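PDB 2JHP: core protein VP4 from Bluetongue virus, which caps viral messenger RNA within the inner core, uniting several capping activities, methyl transfer among them, in one elongated multidomain chain. Local coordinates for residues L121-G134 / G397-Y411. Numbering follows the deposited sequence.
With SAH (S-adenosyl-L-homocysteine), chain B; GUN (guanine), chain E.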
loop_
_atom_site.group_PDB
_atom_site.type_symbol
_atom_site.label_atom_id
_atom_site.label_comp_id
_atom_site.label_asym_id
_atom_site.label_seq_id
_atom_site.Cartn_x
_atom_site.Cartn_y
_atom_site.Cartn_z
ATOM N N LEU A 121 3.664 -3.091 6.489
ATOM C CA LEU A 121 2.768 -2.184 7.192
ATOM C C LEU A 121 1.298 -2.480 6.921
ATOM O O LEU A 121 0.464 -2.293 7.794
ATOM C CB LEU A 121 3.064 -0.731 6.827
ATOM C CG LEU A 121 4.427 -0.149 7.200
ATOM C CD1 LEU A 121 4.410 1.380 7.008
ATOM C CD2 LEU A 121 4.835 -0.505 8.623
ATOM N N ARG A 122 0.976 -2.926 5.712
ATOM C CA ARG A 122 -0.411 -3.153 5.362
ATOM C C ARG A 122 -0.931 -4.438 5.988
ATOM O O ARG A 122 -2.109 -4.519 6.350
ATOM C CB ARG A 122 -0.609 -3.182 3.854
ATOM C CG ARG A 122 -2.028 -2.779 3.431
ATOM C CD ARG A 122 -2.236 -2.751 1.917
ATOM N NE ARG A 122 -1.326 -1.805 1.281
ATOM C CZ ARG A 122 -0.186 -2.157 0.707
ATOM N NH1 ARG A 122 0.155 -3.435 0.687
ATOM N NH2 ARG A 122 0.600 -1.235 0.167
ATOM N N ASN A 123 -0.061 -5.438 6.122
ATOM C CA ASN A 123 -0.466 -6.694 6.731
ATOM C C ASN A 123 -0.776 -6.513 8.187
ATOM O O ASN A 123 -1.769 -7.006 8.640
ATOM C CB ASN A 123 0.549 -7.806 6.470
ATOM C CG ASN A 123 0.624 -8.194 4.983
ATOM O OD1 ASN A 123 -0.185 -7.752 4.151
ATOM N ND2 ASN A 123 1.607 -9.020 4.648
ATOM N N TYR A 124 0.035 -5.740 8.894
ATOM C CA TYR A 124 -0.272 -5.375 10.279
ATOM C C TYR A 124 -1.655 -4.713 10.342
ATOM O O TYR A 124 -2.465 -5.015 11.243
ATOM C CB TYR A 124 0.811 -4.452 10.864
ATOM C CG TYR A 124 0.401 -3.722 12.137
ATOM C CD1 TYR A 124 0.491 -4.345 13.386
ATOM C CD2 TYR A 124 -0.077 -2.403 12.092
ATOM C CE1 TYR A 124 0.122 -3.679 14.554
ATOM C CE2 TYR A 124 -0.456 -1.724 13.260
ATOM C CZ TYR A 124 -0.355 -2.370 14.489
ATOM O OH TYR A 124 -0.736 -1.710 15.650
ATOM N N ALA A 125 -1.912 -3.833 9.368
ATOM C CA ALA A 125 -3.162 -3.077 9.294
ATOM C C ALA A 125 -4.389 -3.945 9.010
ATOM O O ALA A 125 -5.485 -3.618 9.471
ATOM C CB ALA A 125 -3.063 -1.936 8.278
ATOM N N PHE A 126 -4.215 -5.037 8.265
ATOM C CA PHE A 126 -5.334 -5.944 7.996
ATOM C C PHE A 126 -5.667 -6.739 9.253
ATOM O O PHE A 126 -6.809 -7.175 9.437
ATOM C CB PHE A 126 -5.039 -6.889 6.829
ATOM C CG PHE A 126 -5.208 -6.258 5.478
ATOM C CD1 PHE A 126 -4.123 -6.125 4.610
ATOM C CD2 PHE A 126 -6.462 -5.792 5.057
ATOM C CE1 PHE A 126 -4.280 -5.536 3.341
ATOM C CE2 PHE A 126 -6.626 -5.201 3.786
ATOM C CZ PHE A 126 -5.527 -5.073 2.933
ATOM N N LYS A 127 -4.666 -6.914 10.114
ATOM C CA LYS A 127 -4.848 -7.616 11.385
ATOM C C LYS A 127 -5.539 -6.727 12.408
ATOM O O LYS A 127 -6.278 -7.220 13.259
ATOM C CB LYS A 127 -3.511 -8.117 11.951
ATOM C CG LYS A 127 -2.804 -9.164 11.090
ATOM C CD LYS A 127 -3.701 -10.373 10.858
ATOM C CE LYS A 127 -3.101 -11.362 9.878
ATOM N NZ LYS A 127 -4.149 -12.305 9.367
ATOM N N MET A 128 -5.320 -5.418 12.307
ATOM C CA MET A 128 -5.780 -4.492 13.335
ATOM C C MET A 128 -6.899 -3.530 12.921
ATOM O O MET A 128 -7.417 -2.805 13.767
ATOM C CB MET A 128 -4.600 -3.707 13.916
ATOM C CG MET A 128 -3.455 -4.556 14.443
ATOM S SD MET A 128 -3.889 -5.504 15.904
ATOM C CE MET A 128 -2.321 -6.266 16.286
ATOM N N ALA A 129 -7.293 -3.509 11.650
ATOM C CA ALA A 129 -8.286 -2.511 11.217
ATOM C C ALA A 129 -9.442 -3.046 10.374
ATOM O O ALA A 129 -9.333 -4.090 9.731
ATOM C CB ALA A 129 -7.600 -1.319 10.515
ATOM N N ILE A 130 -10.557 -2.320 10.411
ATOM C CA ILE A 130 -11.687 -2.572 9.526
ATOM C C ILE A 130 -11.627 -1.600 8.341
ATOM O O ILE A 130 -11.734 -2.025 7.200
ATOM C CB ILE A 130 -13.073 -2.520 10.280
ATOM C CG1 ILE A 130 -13.389 -3.856 10.974
ATOM C CG2 ILE A 130 -14.220 -2.203 9.335
ATOM C CD1 ILE A 130 -12.561 -4.125 12.193
ATOM N N GLU A 131 -11.434 -0.310 8.616
ATOM C CA GLU A 131 -11.463 0.729 7.581
ATOM C C GLU A 131 -10.084 1.020 6.958
ATOM O O GLU A 131 -9.080 1.133 7.681
ATOM C CB GLU A 131 -12.030 2.033 8.146
ATOM C CG GLU A 131 -13.452 1.961 8.667
ATOM C CD GLU A 131 -14.105 3.329 8.774
ATOM O OE1 GLU A 131 -13.397 4.346 8.637
ATOM O OE2 GLU A 131 -15.329 3.394 8.988
ATOM N N PHE A 132 -10.051 1.142 5.625
ATOM C CA PHE A 132 -8.837 1.518 4.886
ATOM C C PHE A 132 -9.083 2.723 3.998
ATOM O O PHE A 132 -9.969 2.705 3.146
ATOM C CB PHE A 132 -8.310 0.360 4.065
ATOM C CG PHE A 132 -7.733 -0.716 4.891
ATOM C CD1 PHE A 132 -8.563 -1.572 5.620
ATOM C CD2 PHE A 132 -6.352 -0.879 4.974
ATOM C CE1 PHE A 132 -8.023 -2.579 6.410
ATOM C CE2 PHE A 132 -5.798 -1.882 5.765
ATOM C CZ PHE A 132 -6.636 -2.732 6.485
ATOM N N HIS A 133 -8.301 3.779 4.214
ATOM C CA HIS A 133 -8.445 4.999 3.427
ATOM C C HIS A 133 -7.294 5.220 2.443
ATOM O O HIS A 133 -6.219 4.637 2.586
ATOM C CB HIS A 133 -8.680 6.193 4.347
ATOM C CG HIS A 133 -9.938 6.075 5.155
ATOM N ND1 HIS A 133 -11.141 6.608 4.744
ATOM C CD2 HIS A 133 -10.188 5.447 6.329
ATOM C CE1 HIS A 133 -12.074 6.330 5.636
ATOM N NE2 HIS A 133 -11.523 5.626 6.608
ATOM N N GLY A 134 -7.562 6.040 1.425
ATOM C CA GLY A 134 -6.655 6.275 0.294
ATOM C C GLY A 134 -6.336 4.999 -0.471
ATOM O O GLY A 134 -5.208 4.808 -0.933
ATOM N N GLY A 397 -10.571 10.622 3.162
ATOM C CA GLY A 397 -10.076 10.156 4.442
ATOM C C GLY A 397 -10.062 11.215 5.519
ATOM O O GLY A 397 -10.435 10.936 6.662
ATOM N N LEU A 398 -9.647 12.429 5.148
ATOM C CA LEU A 398 -9.513 13.534 6.098
ATOM C C LEU A 398 -10.864 13.995 6.609
ATOM O O LEU A 398 -10.961 14.518 7.713
ATOM C CB LEU A 398 -8.783 14.718 5.468
ATOM C CG LEU A 398 -7.424 14.477 4.814
ATOM C CD1 LEU A 398 -7.107 15.603 3.841
ATOM C CD2 LEU A 398 -6.331 14.320 5.851
ATOM N N LEU A 399 -11.910 13.792 5.813
ATOM C CA LEU A 399 -13.239 14.300 6.157
ATOM C C LEU A 399 -14.169 13.219 6.691
ATOM O O LEU A 399 -15.272 13.510 7.140
ATOM C CB LEU A 399 -13.876 14.987 4.944
ATOM C CG LEU A 399 -13.108 16.146 4.298
ATOM C CD1 LEU A 399 -13.600 16.377 2.868
ATOM C CD2 LEU A 399 -13.231 17.407 5.149
ATOM N N HIS A 400 -13.719 11.973 6.644
ATOM C CA HIS A 400 -14.538 10.857 7.077
ATOM C C HIS A 400 -14.397 10.632 8.582
ATOM O O HIS A 400 -13.286 10.442 9.092
ATOM C CB HIS A 400 -14.149 9.603 6.292
ATOM C CG HIS A 400 -14.948 8.391 6.646
ATOM N ND1 HIS A 400 -14.505 7.444 7.544
ATOM C CD2 HIS A 400 -16.162 7.968 6.219
ATOM C CE1 HIS A 400 -15.415 6.493 7.661
ATOM N NE2 HIS A 400 -16.429 6.786 6.866
ATOM N N GLU A 401 -15.523 10.679 9.292
ATOM C CA GLU A 401 -15.550 10.306 10.704
ATOM C C GLU A 401 -15.986 8.846 10.821
ATOM O O GLU A 401 -17.037 8.468 10.315
ATOM C CB GLU A 401 -16.470 11.231 11.514
ATOM C CG GLU A 401 -16.215 11.178 13.027
ATOM C CD GLU A 401 -16.736 12.399 13.780
ATOM O OE1 GLU A 401 -16.580 13.533 13.274
ATOM O OE2 GLU A 401 -17.290 12.223 14.889
ATOM N N SER A 402 -15.170 8.029 11.483
ATOM C CA SER A 402 -15.395 6.587 11.518
ATOM C C SER A 402 -15.802 6.044 12.876
ATOM O O SER A 402 -15.501 6.630 13.911
ATOM C CB SER A 402 -14.166 5.836 11.008
ATOM O OG SER A 402 -12.966 6.487 11.355
ATOM N N ASP A 403 -16.495 4.912 12.852
ATOM C CA ASP A 403 -16.919 4.218 14.063
ATOM C C ASP A 403 -16.024 3.016 14.338
ATOM O O ASP A 403 -15.965 2.515 15.466
ATOM C CB ASP A 403 -18.365 3.736 13.914
ATOM C CG ASP A 403 -19.380 4.858 14.075
ATOM O OD1 ASP A 403 -19.112 5.806 14.855
ATOM O OD2 ASP A 403 -20.458 4.773 13.436
ATOM N N GLU A 404 -15.338 2.564 13.288
ATOM C CA GLU A 404 -14.523 1.355 13.315
ATOM C C GLU A 404 -13.043 1.732 13.311
ATOM O O GLU A 404 -12.691 2.815 12.827
ATOM C CB GLU A 404 -14.846 0.491 12.092
ATOM C CG GLU A 404 -16.335 0.206 11.885
ATOM C CD GLU A 404 -16.871 -0.880 12.806
ATOM O OE1 GLU A 404 -16.058 -1.654 13.356
ATOM O OE2 GLU A 404 -18.109 -0.967 12.973
ATOM N N PRO A 405 -12.172 0.864 13.875
ATOM C CA PRO A 405 -10.733 1.140 13.756
ATOM C C PRO A 405 -10.277 1.239 12.290
ATOM O O PRO A 405 -10.683 0.431 11.464
ATOM C CB PRO A 405 -10.064 -0.034 14.491
ATOM C CG PRO A 405 -11.116 -1.037 14.715
ATOM C CD PRO A 405 -12.442 -0.355 14.661
ATOM N N ARG A 406 -9.440 2.234 12.000
ATOM C CA ARG A 406 -9.077 2.621 10.644
ATOM C C ARG A 406 -7.571 2.579 10.390
ATOM O O ARG A 406 -6.786 2.671 11.315
ATOM C CB ARG A 406 -9.609 4.022 10.351
ATOM C CG ARG A 406 -9.075 5.090 11.293
ATOM C CD ARG A 406 -9.599 6.494 10.957
ATOM N NE ARG A 406 -9.054 7.026 9.700
ATOM C CZ ARG A 406 -9.601 8.026 9.014
ATOM N NH1 ARG A 406 -10.725 8.610 9.434
ATOM N NH2 ARG A 406 -9.028 8.449 7.901
ATOM N N ALA A 407 -7.190 2.445 9.122
ATOM C CA ALA A 407 -5.800 2.527 8.672
ATOM C C ALA A 407 -5.673 3.602 7.596
ATOM O O ALA A 407 -6.603 3.829 6.818
ATOM C CB ALA A 407 -5.328 1.183 8.125
ATOM N N ASP A 408 -4.514 4.254 7.540
ATOM C CA ASP A 408 -4.349 5.434 6.679
ATOM C C ASP A 408 -2.989 5.462 5.963
ATOM O O ASP A 408 -2.147 6.338 6.183
ATOM C CB ASP A 408 -4.617 6.694 7.498
ATOM C CG ASP A 408 -6.077 6.804 7.919
ATOM O OD1 ASP A 408 -6.873 7.368 7.133
ATOM O OD2 ASP A 408 -6.422 6.326 9.031
ATOM N N LEU A 409 -2.797 4.469 5.107
ATOM C CA LEU A 409 -1.486 4.163 4.575
ATOM C C LEU A 409 -1.222 4.861 3.225
ATOM O O LEU A 409 -2.023 4.768 2.300
ATOM C CB LEU A 409 -1.317 2.642 4.472
ATOM C CG LEU A 409 -1.358 1.829 5.770
ATOM C CD1 LEU A 409 -1.548 0.361 5.520
ATOM C CD2 LEU A 409 -0.101 2.068 6.571
ATOM N N PHE A 410 -0.111 5.590 3.171
ATOM C CA PHE A 410 0.469 6.125 1.952
ATOM C C PHE A 410 -0.478 6.998 1.136
ATOM O O PHE A 410 -0.737 6.710 -0.029
ATOM C CB PHE A 410 1.048 5.003 1.052
ATOM C CG PHE A 410 1.970 4.063 1.756
ATOM C CD1 PHE A 410 1.554 2.781 2.066
ATOM C CD2 PHE A 410 3.255 4.455 2.099
ATOM C CE1 PHE A 410 2.397 1.903 2.714
ATOM C CE2 PHE A 410 4.119 3.576 2.744
ATOM C CZ PHE A 410 3.687 2.299 3.056
ATOM N N TYR A 411 -0.990 8.061 1.744
ATOM C CA TYR A 411 -1.865 8.968 1.026
ATOM C C TYR A 411 -1.886 10.366 1.632
ATOM O O TYR A 411 -1.951 11.360 0.906
ATOM C CB TYR A 411 -3.286 8.377 0.892
ATOM C CG TYR A 411 -4.239 8.622 2.050
ATOM C CD1 TYR A 411 -4.997 9.792 2.113
ATOM C CD2 TYR A 411 -4.406 7.668 3.060
ATOM C CE1 TYR A 411 -5.891 10.019 3.166
ATOM C CE2 TYR A 411 -5.299 7.880 4.126
ATOM C CZ TYR A 411 -6.042 9.050 4.171
ATOM O OH TYR A 411 -6.911 9.291 5.213
HETATM N N SAH B . -3.225 3.330 0.605
HETATM C CA SAH B . -2.667 2.457 -0.475
HETATM C CB SAH B . -2.347 3.176 -1.789
HETATM C CG SAH B . -2.026 4.660 -1.789
HETATM S SD SAH B . -2.034 5.309 -3.482
HETATM C C SAH B . -1.480 1.628 -0.009
HETATM O O SAH B . -1.493 1.087 1.099
HETATM O OXT SAH B . -0.504 1.451 -0.737
HETATM C "C5'" SAH B . -2.745 6.869 -2.883
HETATM C "C4'" SAH B . -4.231 6.995 -3.176
HETATM O "O4'" SAH B . -4.878 7.746 -2.169
HETATM C "C3'" SAH B . -4.508 7.694 -4.504
HETATM O "O3'" SAH B . -5.556 6.973 -5.131
HETATM C "C2'" SAH B . -5.014 9.072 -4.108
HETATM O "O2'" SAH B . -5.976 9.580 -4.994
HETATM C "C1'" SAH B . -5.653 8.790 -2.749
HETATM N N9 SAH B . -5.735 9.990 -1.885
HETATM C C8 SAH B . -4.817 11.008 -1.773
HETATM N N7 SAH B . -5.282 11.915 -0.876
HETATM C C5 SAH B . -6.482 11.494 -0.411
HETATM C C6 SAH B . -7.385 12.022 0.516
HETATM N N6 SAH B . -7.118 13.170 1.134
HETATM N N1 SAH B . -8.555 11.345 0.804
HETATM C C2 SAH B . -8.833 10.145 0.173
HETATM N N3 SAH B . -7.941 9.617 -0.746
HETATM C C4 SAH B . -6.782 10.279 -1.038
HETATM N N9 GUN E . 3.167 -0.246 -1.830
HETATM C C8 GUN E . 2.258 0.333 -2.614
HETATM N N7 GUN E . 2.524 1.639 -2.704
HETATM C C5 GUN E . 3.612 1.898 -1.979
HETATM C C6 GUN E . 4.337 3.060 -1.712
HETATM O O6 GUN E . 3.996 4.140 -2.192
HETATM N N1 GUN E . 5.466 2.988 -0.885
HETATM C C2 GUN E . 5.826 1.742 -0.350
HETATM N N2 GUN E . 6.884 1.636 0.431
HETATM N N3 GUN E . 5.103 0.643 -0.629
HETATM C C4 GUN E . 4.020 0.692 -1.421
HETATM O O HOH W 1 -4.691 2.883 4.339
#
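Glu-131 and Arg-406 lie side by side on adjacent parallel strands, 131-132 and 406-408, at the centre of a Rossmann-like sheet with the 3-2-1-4-5-7-6 strand order of S-adenosylmethionine-dependent methyltransferases. Their ladder runs through Glu-131 N to Pro-405 O, Ala-407 N to Glu-131 O (2.7 Å) and His-133 N to Ala-407 O. Pro-405 O also takes Ile-130 N, so one carbonyl grips two successive amides where the chain passes from helix 114-128 into strand 131-132. On the face covered by helix 114-128, Ala-407 CB sits over the ring of Phe-132 in a CH-pi contact and meets Ala-125 CB at 3.9 Å; Leu-409 CD1 reaches Ala-125 CB and Arg-122 CG. On the other face the Arg-406 guanidinium lies flat on the His-133 imidazole, planes 22° apart, while Tyr-151 stacks on that ring too. A second shell fixes both groups: His-133 NE2 donates to Glu-131 OE1 (3.0 Å) on the anti side, tilted 33° from the carboxylate plane, and Arg-406 holds Asp-408 through NE and NH2, a side-on salt bridge that probably offsets the buried guanidinium charge. Beyond the C-terminal strand ends, where this fold generally binds its cofactor, lies S-adenosyl-L-homocysteine. Gly-134 O and Leu-409 O both accept from its amino N, and Gly-397 N donates to adenine N1. Arg-122, bent at chi3 (-60°), turns its guanidinium edge to the carboxylate, with NE 2.9 Å from SAH O and NH2 3.0 Å from SAH OXT.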